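Local coordinates for protein ubiquitin-conjugating enzyme E2, putative (Trypanosoma cruzi, PDB 4DS2) that probably acts as an E2 ubiquitin-conjugating enzyme, carrying activated ubiquitin as a thioester and passing it toward substrates with the help of an E3 ligase, at residues L19-V24 with F42-D47. Numbering follows the deposited sequence.
Sequences LLLEEV and FSVDTD
The N-terminal helix of the E2 fold packs here on the first strand of its antiparallel sheet, with Val-44 set among Leu-20, Leu-21 and Val-24. Over residues 19-24 and 42-46 the two axes come within 9.1 Å and run nearly antiparallel, at 156°; the CA atoms of Leu-21 and Val-44 are 7.3 Å apart, those of Val-24 and Phe-42 6.1 Å. Each branch of Val-44 has its own partners. Val-44 CG2, anti to its own carbonyl carbon, meets Leu-20 CD2 at 3.8 Å and Val-24 CG2 at 4.0 Å; CB and CG1 are met by Leu-21 CD2, which lies 3.9 Å from Val-44 CB. Leu-20 reaches the strand because its CG stands anti to the backbone N (chi1 -179°), and the same side chain also touches Trp-52 of strand 51-57. In the ubiquitin-conjugating fold the sheet is a four-stranded meander, and strand 40-46 is an edge strand of the sheet within the chain, antiparallel to 51-57. A classic beta bulge, in which Phe-42 and Ser-43 both face Lys-55, lies within that pairing. The CB of Phe-42 points away from the helix, so Val-24 CG1 meets backbone, 4.2 Å from Phe-42 C; the ring makes a cation-pi contact with Lys-57. Leu-17, one turn before Leu-21, is touched by the side chains of both Val-44 and Thr-46.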
loop_
_atom_site.group_PDB
_atom_site.type_symbol
_atom_site.label_atom_id
_atom_site.label_comp_id
_atom_site.label_asym_id
_atom_site.label_seq_id
_atom_site.Cartn_x
_atom_site.Cartn_y
_atom_site.Cartn_z
ATOM N N LEU A 19 16.987 3.057 -2.499
ATOM C CA LEU A 19 16.819 1.603 -2.752
ATOM C C LEU A 19 15.520 1.335 -3.513
ATOM O O LEU A 19 15.523 0.518 -4.424
ATOM C CB LEU A 19 16.891 0.758 -1.466
ATOM C CG LEU A 19 18.288 0.157 -1.155
ATOM C CD1 LEU A 19 18.359 -0.453 0.240
ATOM C CD2 LEU A 19 18.739 -0.895 -2.159
ATOM N N LEU A 20 14.438 2.044 -3.157
ATOM C CA LEU A 20 13.172 1.918 -3.888
ATOM C C LEU A 20 13.295 2.349 -5.359
ATOM O O LEU A 20 12.780 1.688 -6.242
ATOM C CB LEU A 20 12.076 2.733 -3.223
ATOM C CG LEU A 20 10.703 2.644 -3.902
ATOM C CD1 LEU A 20 10.190 1.219 -3.983
ATOM C CD2 LEU A 20 9.706 3.507 -3.131
ATOM N N LEU A 21 13.976 3.472 -5.593
ATOM C CA LEU A 21 14.175 4.045 -6.927
ATOM C C LEU A 21 14.970 3.119 -7.819
ATOM O O LEU A 21 14.669 2.959 -8.991
ATOM C CB LEU A 21 14.905 5.392 -6.805
ATOM C CG LEU A 21 14.088 6.531 -6.169
ATOM C CD1 LEU A 21 15.008 7.717 -5.985
ATOM C CD2 LEU A 21 12.861 6.903 -6.999
ATOM N N GLU A 22 15.979 2.494 -7.231
ATOM C CA GLU A 22 16.741 1.468 -7.911
ATOM C C GLU A 22 15.887 0.249 -8.340
ATOM O O GLU A 22 16.042 -0.282 -9.462
ATOM C CB GLU A 22 17.920 1.080 -7.022
ATOM C CG GLU A 22 18.921 2.234 -6.852
ATOM C CD GLU A 22 20.206 1.857 -6.121
ATOM O OE1 GLU A 22 20.311 0.712 -5.626
ATOM O OE2 GLU A 22 21.121 2.709 -6.049
ATOM N N GLU A 23 14.958 -0.163 -7.476
ATOM C CA GLU A 23 14.075 -1.306 -7.757
ATOM C C GLU A 23 12.953 -1.000 -8.738
ATOM O O GLU A 23 12.609 -1.839 -9.563
ATOM C CB GLU A 23 13.399 -1.784 -6.489
ATOM C CG GLU A 23 14.319 -2.339 -5.420
ATOM C CD GLU A 23 13.637 -2.315 -4.050
ATOM O OE1 GLU A 23 14.363 -2.155 -3.035
ATOM O OE2 GLU A 23 12.367 -2.449 -3.998
ATOM N N VAL A 24 12.364 0.183 -8.598
ATOM C CA VAL A 24 11.344 0.679 -9.512
ATOM C C VAL A 24 11.838 0.872 -10.957
ATOM O O VAL A 24 11.024 0.820 -11.876
ATOM C CB VAL A 24 10.772 2.016 -9.049
ATOM C CG1 VAL A 24 9.973 2.649 -10.174
ATOM C CG2 VAL A 24 9.897 1.809 -7.822
ATOM N N PHE A 42 5.332 2.146 -10.287
ATOM C CA PHE A 42 5.953 2.705 -11.512
ATOM C C PHE A 42 6.294 4.227 -11.491
ATOM O O PHE A 42 6.906 4.731 -12.433
ATOM C CB PHE A 42 5.091 2.385 -12.739
ATOM C CG PHE A 42 3.786 3.139 -12.793
ATOM C CD1 PHE A 42 2.658 2.651 -12.143
ATOM C CD2 PHE A 42 3.687 4.342 -13.504
ATOM C CE1 PHE A 42 1.452 3.354 -12.175
ATOM C CE2 PHE A 42 2.489 5.045 -13.550
ATOM C CZ PHE A 42 1.371 4.551 -12.882
ATOM N N SER A 43 5.899 4.949 -10.437
ATOM C CA SER A 43 6.356 6.314 -10.206
ATOM C C SER A 43 6.501 6.582 -8.716
ATOM O O SER A 43 5.658 6.199 -7.922
ATOM C CB SER A 43 5.401 7.327 -10.840
ATOM O OG SER A 43 5.465 8.571 -10.169
ATOM N N VAL A 44 7.575 7.269 -8.351
ATOM C CA VAL A 44 7.855 7.676 -6.976
ATOM C C VAL A 44 8.273 9.140 -6.986
ATOM O O VAL A 44 9.389 9.459 -7.356
ATOM C CB VAL A 44 9.024 6.851 -6.359
ATOM C CG1 VAL A 44 9.367 7.375 -4.975
ATOM C CG2 VAL A 44 8.705 5.367 -6.302
ATOM N N ASP A 45 7.376 10.038 -6.623
ATOM C CA ASP A 45 7.725 11.461 -6.423
ATOM C C ASP A 45 7.842 11.650 -4.869
ATOM O O ASP A 45 7.388 10.779 -4.115
ATOM C CB ASP A 45 6.677 12.385 -7.132
ATOM C CG ASP A 45 6.719 12.290 -8.746
ATOM O OD1 ASP A 45 7.789 12.150 -9.389
ATOM O OD2 ASP A 45 5.661 12.365 -9.403
ATOM N N THR A 46 8.468 12.724 -4.381
ATOM C CA THR A 46 8.472 13.020 -2.921
ATOM C C THR A 46 7.986 14.443 -2.664
ATOM O O THR A 46 7.810 15.235 -3.602
ATOM C CB THR A 46 9.862 12.969 -2.275
ATOM O OG1 THR A 46 10.601 14.124 -2.700
ATOM C CG2 THR A 46 10.647 11.728 -2.616
ATOM N N ASP A 47 7.798 14.768 -1.392
ATOM C CA ASP A 47 7.346 16.087 -0.972
ATOM C C ASP A 47 7.931 16.245 0.428
ATOM O O ASP A 47 7.219 16.024 1.424
ATOM C CB ASP A 47 5.817 16.101 -0.924
ATOM C CG ASP A 47 5.254 17.331 -0.227
ATOM O OD1 ASP A 47 5.984 18.311 -0.008
ATOM O OD2 ASP A 47 4.047 17.312 0.089
#